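Local coordinates for nucleoporin NUP82 (Chaetomium thermophilum, PDB 5CWW), which probably serves as a structural component of the nuclear pore complex, through which protein and mRNA travel, the present fragment being its N-terminal beta-propeller domain, at residues K159-G164 with W210-P215; G184-A189 with E346-E351; P289-P294 with V356-S361. All blocks are in the same frame, centred on the assembly; numbering follows the deposited sequence. Where two conformers were deposited one is given.

Interaction 1 of 3, residues K159-G164 with W210-P215; sequences KFWTLG and WTFDAP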
# COMPACT_ATOMS: atom_id res chain seq x y z
N LYS B 159 5.40 23.14 -14.83
CA LYS B 159 5.35 23.44 -13.40
C LYS B 159 5.48 22.17 -12.56
O LYS B 159 4.82 21.17 -12.82
CB LYS B 159 4.05 24.16 -13.06
CG LYS B 159 3.87 24.50 -11.58
CD LYS B 159 4.97 25.44 -11.09
CE LYS B 159 4.77 25.83 -9.63
NZ LYS B 159 5.87 26.69 -9.13
N PHE B 160 6.36 22.23 -11.56
CA PHE B 160 6.52 21.16 -10.59
C PHE B 160 6.14 21.67 -9.20
O PHE B 160 6.62 22.72 -8.77
CB PHE B 160 7.96 20.64 -10.57
CG PHE B 160 8.28 19.70 -11.69
CD1 PHE B 160 8.60 20.18 -12.95
CD2 PHE B 160 8.29 18.33 -11.48
CE1 PHE B 160 8.90 19.31 -13.98
CE2 PHE B 160 8.60 17.46 -12.51
CZ PHE B 160 8.90 17.95 -13.76
N TRP B 161 5.28 20.93 -8.51
CA TRP B 161 4.88 21.26 -7.15
C TRP B 161 5.49 20.29 -6.16
O TRP B 161 5.40 19.08 -6.34
CB TRP B 161 3.36 21.24 -7.01
CG TRP B 161 2.64 22.33 -7.73
CD1 TRP B 161 2.33 22.37 -9.06
CD2 TRP B 161 2.12 23.53 -7.16
NE1 TRP B 161 1.66 23.53 -9.36
CE2 TRP B 161 1.51 24.26 -8.21
CE3 TRP B 161 2.11 24.07 -5.87
CZ2 TRP B 161 0.91 25.50 -8.00
CZ3 TRP B 161 1.51 25.30 -5.67
CH2 TRP B 161 0.92 26.00 -6.73
N THR B 162 6.12 20.82 -5.12
CA THR B 162 6.63 19.99 -4.04
C THR B 162 5.46 19.52 -3.17
O THR B 162 4.62 20.32 -2.77
CB THR B 162 7.64 20.75 -3.16
OG1 THR B 162 8.76 21.15 -3.96
CG2 THR B 162 8.13 19.88 -2.02
N LEU B 163 5.42 18.22 -2.90
CA LEU B 163 4.37 17.63 -2.07
C LEU B 163 4.91 17.34 -0.68
O LEU B 163 5.83 16.54 -0.51
CB LEU B 163 3.84 16.35 -2.71
CG LEU B 163 2.54 15.81 -2.11
CD1 LEU B 163 1.35 16.66 -2.52
CD2 LEU B 163 2.32 14.35 -2.52
N GLY B 164 4.34 18.00 0.32
CA GLY B 164 4.77 17.85 1.70
C GLY B 164 6.24 18.15 1.89
O GLY B 164 7.02 17.24 2.16
N TRP B 210 -1.31 25.62 -0.46
CA TRP B 210 -1.40 24.89 0.81
C TRP B 210 -1.83 23.44 0.62
O TRP B 210 -1.55 22.59 1.47
CB TRP B 210 -2.37 25.60 1.76
CG TRP B 210 -2.51 24.92 3.08
CD1 TRP B 210 -3.60 24.25 3.55
CD2 TRP B 210 -1.51 24.82 4.11
NE1 TRP B 210 -3.35 23.74 4.80
CE2 TRP B 210 -2.07 24.08 5.17
CE3 TRP B 210 -0.20 25.29 4.23
CZ2 TRP B 210 -1.36 23.80 6.34
CZ3 TRP B 210 0.50 25.01 5.39
CH2 TRP B 210 -0.08 24.27 6.43
N THR B 211 -2.51 23.14 -0.48
CA THR B 211 -2.98 21.77 -0.72
C THR B 211 -1.82 20.83 -1.01
O THR B 211 -1.92 19.62 -0.81
CB THR B 211 -3.97 21.69 -1.90
OG1 THR B 211 -3.33 22.15 -3.10
CG2 THR B 211 -5.20 22.54 -1.62
N PHE B 212 -0.71 21.39 -1.48
CA PHE B 212 0.50 20.61 -1.73
C PHE B 212 1.38 20.53 -0.48
O PHE B 212 2.20 19.61 -0.34
CB PHE B 212 1.30 21.22 -2.89
CG PHE B 212 0.60 21.13 -4.22
CD1 PHE B 212 -0.28 22.12 -4.62
CD2 PHE B 212 0.83 20.06 -5.06
CE1 PHE B 212 -0.92 22.04 -5.85
CE2 PHE B 212 0.19 19.97 -6.29
CZ PHE B 212 -0.68 20.96 -6.68
N ASP B 213 1.21 21.48 0.44
CA ASP B 213 2.07 21.58 1.61
C ASP B 213 1.67 20.61 2.71
O ASP B 213 2.52 20.07 3.42
CB ASP B 213 2.05 23.01 2.18
CG ASP B 213 2.73 24.01 1.26
OD1 ASP B 213 3.72 23.65 0.60
OD2 ASP B 213 2.26 25.17 1.21
N ALA B 214 0.36 20.39 2.85
CA ALA B 214 -0.17 19.57 3.93
C ALA B 214 -1.29 18.66 3.44
O ALA B 214 -2.05 19.04 2.55
CB ALA B 214 -0.67 20.45 5.07
N PRO B 215 -1.39 17.45 4.02
CA PRO B 215 -2.48 16.55 3.64
C PRO B 215 -3.78 16.88 4.36
O PRO B 215 -3.75 17.49 5.43
CB PRO B 215 -1.95 15.18 4.06
CG PRO B 215 -1.08 15.47 5.24
CD PRO B 215 -0.49 16.84 5.01
O HOH W 1 4.70 22.89 -1.99
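Trp161 and Phe212 lie ring against ring where two neighbouring blades of the beta-propeller meet. Trp161 belongs to 160-162, the outermost strand of one four-stranded antiparallel blade; Phe212 sits in a short, weakly bonded helical turn leading into strand 217-220, an outer strand of the next. The case illustrates how an outer strand of one blade can be joined to the chain leading into an outer strand of the next by one ring stack and one backbone bond.

The aromatic contact is an offset stack. The five-membered ring of Trp161 and the phenyl ring of Phe212 have centroids 4.1 Å apart and planes only 15° from parallel, although the two side chains run across each other at about a right angle. Overlap continues onto the benzo half of the indole, where Trp161 CE3 comes within 3.3 Å of Phe212 CD1. Trp161 CB also lies over the phenyl face, a CH-pi contact of 3.7 Å to the Phe212 ring centroid. A chi1 of -69° turns the indole beside its own backbone N and brings it over Phe212, while Lys159 CE lies over the opposite indole face, toward its rim.

Aliphatic packing is lighter. The CB of Leu163 points away from the helical turn, but CD1 swings back to within 4.3 Å of Phe212 CD2; the same side chain packs on Trp202, Leu190 and Thr192 of the neighbouring blade.

The polar contacts use the backbone, with one carboxylate reached through water. Gly164 N donates an almost straight bond of 2.8 Å to Phe212 O, and Leu163 CA adds a CA-H...O contact to the same oxygen. Beside it, one water donates to both segments, lying 2.7 Å from Thr162 O and 2.9 Å from Asp213 OD1.

Interaction 2 of 3, residues G184-A189 with E346-E351; sequences GVNGHA and EEATGE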
# COMPACT_ATOMS: atom_id res chain seq x y z
N GLY B 184 -11.48 10.45 -6.30
CA GLY B 184 -11.05 11.82 -6.08
C GLY B 184 -11.62 12.78 -7.10
O GLY B 184 -11.67 12.47 -8.29
N VAL B 185 -12.08 13.94 -6.63
CA VAL B 185 -12.62 14.97 -7.51
C VAL B 185 -11.56 15.38 -8.54
O VAL B 185 -10.42 15.67 -8.18
CB VAL B 185 -13.07 16.21 -6.71
CG1 VAL B 185 -13.67 17.27 -7.64
CG2 VAL B 185 -14.08 15.82 -5.64
N ASN B 186 -11.95 15.38 -9.81
CA ASN B 186 -11.05 15.72 -10.91
C ASN B 186 -9.81 14.83 -10.99
O ASN B 186 -8.85 15.16 -11.69
CB ASN B 186 -10.62 17.19 -10.81
CG ASN B 186 -11.78 18.16 -10.89
OD1 ASN B 186 -12.75 17.92 -11.61
ND2 ASN B 186 -11.69 19.25 -10.14
N GLY B 187 -9.83 13.71 -10.27
CA GLY B 187 -8.68 12.83 -10.21
C GLY B 187 -7.46 13.54 -9.64
O GLY B 187 -6.33 13.25 -10.03
N HIS B 188 -7.70 14.47 -8.72
CA HIS B 188 -6.63 15.26 -8.12
C HIS B 188 -6.39 14.93 -6.64
O HIS B 188 -5.65 15.63 -5.96
CB HIS B 188 -6.94 16.75 -8.27
CG HIS B 188 -6.83 17.25 -9.68
ND1 HIS B 188 -7.35 18.46 -10.08
CD2 HIS B 188 -6.27 16.70 -10.78
CE1 HIS B 188 -7.11 18.63 -11.37
NE2 HIS B 188 -6.45 17.58 -11.82
N ALA B 189 -7.02 13.85 -6.17
CA ALA B 189 -6.78 13.37 -4.81
C ALA B 189 -5.74 12.26 -4.84
O ALA B 189 -5.92 11.24 -5.51
CB ALA B 189 -8.07 12.87 -4.19
N GLU B 346 -17.47 21.52 -12.80
CA GLU B 346 -16.90 21.14 -14.08
C GLU B 346 -15.81 20.08 -13.95
O GLU B 346 -15.37 19.74 -12.85
CB GLU B 346 -16.33 22.40 -14.77
CG GLU B 346 -15.97 22.28 -16.25
CD GLU B 346 -17.16 22.02 -17.15
OE1 GLU B 346 -18.30 21.96 -16.63
OE2 GLU B 346 -16.96 21.85 -18.37
N GLU B 347 -15.39 19.57 -15.10
CA GLU B 347 -14.27 18.64 -15.19
C GLU B 347 -13.03 19.37 -15.66
O GLU B 347 -13.07 20.10 -16.65
CB GLU B 347 -14.64 17.50 -16.13
CG GLU B 347 -13.63 16.35 -16.18
CD GLU B 347 -14.17 15.14 -16.91
OE1 GLU B 347 -15.17 15.28 -17.65
OE2 GLU B 347 -13.59 14.04 -16.76
N ALA B 348 -11.92 19.19 -14.94
CA ALA B 348 -10.69 19.92 -15.21
C ALA B 348 -10.19 19.68 -16.63
O ALA B 348 -9.79 20.61 -17.33
CB ALA B 348 -9.62 19.52 -14.21
N THR B 349 -10.23 18.42 -17.06
CA THR B 349 -9.84 18.04 -18.41
C THR B 349 -11.07 17.59 -19.18
O THR B 349 -10.99 16.72 -20.04
CB THR B 349 -8.81 16.89 -18.41
OG1 THR B 349 -9.47 15.66 -18.09
CG2 THR B 349 -7.70 17.15 -17.41
N GLY B 350 -12.21 18.21 -18.87
CA GLY B 350 -13.48 17.74 -19.40
C GLY B 350 -14.48 18.78 -19.84
O GLY B 350 -14.34 19.98 -19.65
N GLU B 351 -15.53 18.23 -20.44
CA GLU B 351 -16.69 18.94 -20.96
C GLU B 351 -17.99 18.50 -20.29
O GLU B 351 -19.06 18.61 -20.89
CB GLU B 351 -16.80 18.75 -22.47
CG GLU B 351 -15.53 19.08 -23.26
CD GLU B 351 -14.42 18.05 -23.10
OE1 GLU B 351 -14.65 17.02 -22.43
OE2 GLU B 351 -13.33 18.27 -23.65
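Asn186 and His188 face Ala348 across a surface seam between two loops of the beta-propeller domain. Residues 184-189 complete the connection between the antiparallel blade strands 175-180 and 189-194 and enter the latter, with Asn186 in a left-handed backbone conformation; residues 346-351 belong to the hairpin loop joining strands 343-345 and 354-358, and Glu347 to Gly350 form a type I beta turn. As an example of loop-to-loop contact it is small, burying 137 Å², and rests on van der Waals touches without a hydrogen bond between the segments.

The amide of Asn186 reaches toward the backbone just before the turn. Its CB does not point straight at the hairpin loop, but the carboxamide end comes closer, CG standing anti to the residue's own carbonyl carbon (chi1 -61°). OD1 then lies 3.4 Å from Glu346 O. Both are acceptors, so this approach is proximity rather than bonding and is probably mildly unfavourable. OD1 is also 3.7 Å from Ala348 N.

Ala348 directs its CB toward the blade connection and sets it beside the amide carbon of Asn186 and one corner of the His188 imidazole, approaching that ring obliquely. The imidazole is held from elsewhere: NE2 is hydrogen-bonded to Asp127 OD2, and the ring stacks with Phe128. Within its own loop, Asn186 O sits 3.1 Å above one ring face, offset toward the rim. Thr349 touches Asn125 and Asp127, widening the seam. Against this fixed ring the methyl makes a modest apolar contact, Ala348 CB lying 3.9 Å from His188 CE1.

Interaction 3 of 3, residues P289-P294 with V356-S361; sequences PQRWTP and VYTRPS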
# COMPACT_ATOMS: atom_id res chain seq x y z
N PRO B 289 -11.29 10.88 0.58
CA PRO B 289 -10.90 12.27 0.83
C PRO B 289 -12.09 13.08 1.33
O PRO B 289 -13.20 12.55 1.38
CB PRO B 289 -10.42 12.76 -0.54
CG PRO B 289 -11.01 11.82 -1.53
CD PRO B 289 -11.16 10.51 -0.84
N GLN B 290 -11.87 14.34 1.71
CA GLN B 290 -12.93 15.18 2.25
C GLN B 290 -14.10 15.30 1.27
O GLN B 290 -15.25 15.41 1.68
CB GLN B 290 -12.40 16.58 2.58
CG GLN B 290 -11.40 16.60 3.71
CD GLN B 290 -10.97 18.00 4.08
OE1 GLN B 290 -10.96 18.37 5.26
NE2 GLN B 290 -10.59 18.79 3.08
N ARG B 291 -13.77 15.28 -0.02
CA ARG B 291 -14.78 15.34 -1.07
C ARG B 291 -14.49 14.26 -2.10
O ARG B 291 -13.33 13.98 -2.39
CB ARG B 291 -14.79 16.72 -1.72
CG ARG B 291 -15.53 17.77 -0.91
CD ARG B 291 -15.27 19.18 -1.42
NE ARG B 291 -14.07 19.76 -0.82
CZ ARG B 291 -14.07 20.45 0.33
NH1 ARG B 291 -15.19 20.64 1.01
NH2 ARG B 291 -12.93 20.94 0.79
N TRP B 292 -15.54 13.66 -2.65
CA TRP B 292 -15.38 12.51 -3.54
C TRP B 292 -16.46 12.46 -4.62
O TRP B 292 -17.55 13.01 -4.45
CB TRP B 292 -15.37 11.21 -2.73
CG TRP B 292 -16.59 11.01 -1.87
CD1 TRP B 292 -16.98 11.78 -0.81
CD2 TRP B 292 -17.57 9.97 -1.99
NE1 TRP B 292 -18.14 11.28 -0.27
CE2 TRP B 292 -18.52 10.17 -0.98
CE3 TRP B 292 -17.73 8.89 -2.87
CZ2 TRP B 292 -19.62 9.34 -0.81
CZ3 TRP B 292 -18.82 8.06 -2.70
CH2 TRP B 292 -19.75 8.29 -1.68
N THR B 293 -16.14 11.79 -5.72
CA THR B 293 -17.03 11.68 -6.87
C THR B 293 -17.28 10.21 -7.20
O THR B 293 -16.39 9.53 -7.70
CB THR B 293 -16.44 12.37 -8.11
OG1 THR B 293 -16.28 13.77 -7.84
CG2 THR B 293 -17.35 12.19 -9.33
N PRO B 294 -18.50 9.70 -6.91
CA PRO B 294 -18.82 8.32 -7.25
C PRO B 294 -19.45 8.18 -8.63
O PRO B 294 -20.11 9.12 -9.09
CB PRO B 294 -19.82 7.93 -6.16
CG PRO B 294 -20.56 9.20 -5.89
CD PRO B 294 -19.56 10.33 -6.10
N VAL B 356 -20.64 15.72 -6.68
CA VAL B 356 -19.57 15.75 -5.69
C VAL B 356 -20.17 15.69 -4.29
O VAL B 356 -20.97 16.55 -3.91
CB VAL B 356 -18.70 17.01 -5.82
CG1 VAL B 356 -17.58 17.01 -4.80
CG2 VAL B 356 -18.14 17.12 -7.23
N TYR B 357 -19.76 14.68 -3.53
CA TYR B 357 -20.20 14.50 -2.15
C TYR B 357 -19.07 14.80 -1.19
O TYR B 357 -17.90 14.79 -1.58
CB TYR B 357 -20.71 13.08 -1.92
CG TYR B 357 -21.91 12.69 -2.76
CD1 TYR B 357 -21.75 12.28 -4.08
CD2 TYR B 357 -23.19 12.71 -2.24
CE1 TYR B 357 -22.84 11.91 -4.85
CE2 TYR B 357 -24.28 12.35 -3.00
CZ TYR B 357 -24.10 11.95 -4.30
OH TYR B 357 -25.19 11.59 -5.07
N THR B 358 -19.41 15.06 0.06
CA THR B 358 -18.42 15.21 1.12
C THR B 358 -18.35 13.91 1.91
O THR B 358 -19.30 13.13 1.93
CB THR B 358 -18.76 16.36 2.08
OG1 THR B 358 -19.84 15.98 2.94
CG2 THR B 358 -19.14 17.62 1.30
N ARG B 359 -17.21 13.66 2.54
CA ARG B 359 -17.03 12.46 3.33
C ARG B 359 -17.94 12.51 4.55
O ARG B 359 -18.00 13.53 5.23
CB ARG B 359 -15.58 12.30 3.78
CG ARG B 359 -15.29 10.99 4.49
CD ARG B 359 -14.21 11.15 5.54
NE ARG B 359 -12.93 11.53 4.95
CZ ARG B 359 -12.31 12.69 5.13
NH1 ARG B 359 -12.84 13.64 5.88
NH2 ARG B 359 -11.14 12.91 4.54
N PRO B 360 -18.67 11.41 4.83
CA PRO B 360 -19.40 11.34 6.09
C PRO B 360 -18.47 11.54 7.28
O PRO B 360 -17.35 11.03 7.27
CB PRO B 360 -19.98 9.92 6.08
CG PRO B 360 -20.15 9.61 4.63
CD PRO B 360 -18.98 10.26 3.95
N SER B 361 -18.93 12.27 8.29
CA SER B 361 -18.14 12.51 9.49
C SER B 361 -18.38 11.41 10.52
O SER B 361 -17.53 11.15 11.37
CB SER B 361 -18.47 13.88 10.09
OG SER B 361 -18.02 14.92 9.25
O HOH W 2 -10.04 15.51 6.40
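Trp292 and Tyr357 exchange two backbone hydrogen bonds, Trp292 N to Tyr357 O at 2.8 Å and Tyr357 N to Trp292 O at 2.9 Å, forming an antiparallel hydrogen-bonded pair. Arg291 and Thr358 follow as a non-hydrogen-bonded pair, and Arg359 N extends the ladder to Gln290 O (2.8 Å). A side-chain bond reinforces this pattern: the indole Trp292 NE1 donates to Thr358 O (3.1 Å). The oxygen lies in the indole plane, yet NE1 stands above the carbonyl plane and misses the lone pairs. A chi1 of 56° puts CG between the backbone N and carbonyl carbon, turning the indole across to the partner strand, toward Thr358.

Tyr357 CB then packs over the indole face, 3.9 Å from the centroid of the five-membered ring of Trp292, while Pro294 CD rests 3.6 Å from Tyr357 CD1. The guanidinium of Arg359 lies face-on over the Pro289-Gln290 peptide, and its NE is bonded to Leu288 O.

Strand 354-358 is the middle of a three-stranded antiparallel sheet, with 291-292 and 343-345 at its edges. Helix 298-315 packs against Pro294 and Tyr357 through Ile299; helix 321-338 meets Trp292 and Pro360.

In the fold
The blade formed by strands 175-180, 189-194, 198-203 and 217-220 is common ground for all three contacts. Interaction 1 joins it to the preceding blade, interaction 2 uses its first connection, and interaction 3 borders it through Pro289 and Thr293. Interactions 2 and 3 share the hairpin of strands 343-345 and 354-358; their centres are 14 Å apart and they touch, Val185 packing on Thr293 and Val356. Interaction 1 stands apart, its centre 18 and 21 Å from theirs. Along the chain, interaction 2 crosses both others, while interaction 1 closes before interaction 3 opens. Helices 298-315 and 321-338, between strands 291-292 and 343-345, probably form an insertion whose small sheet lies against this blade.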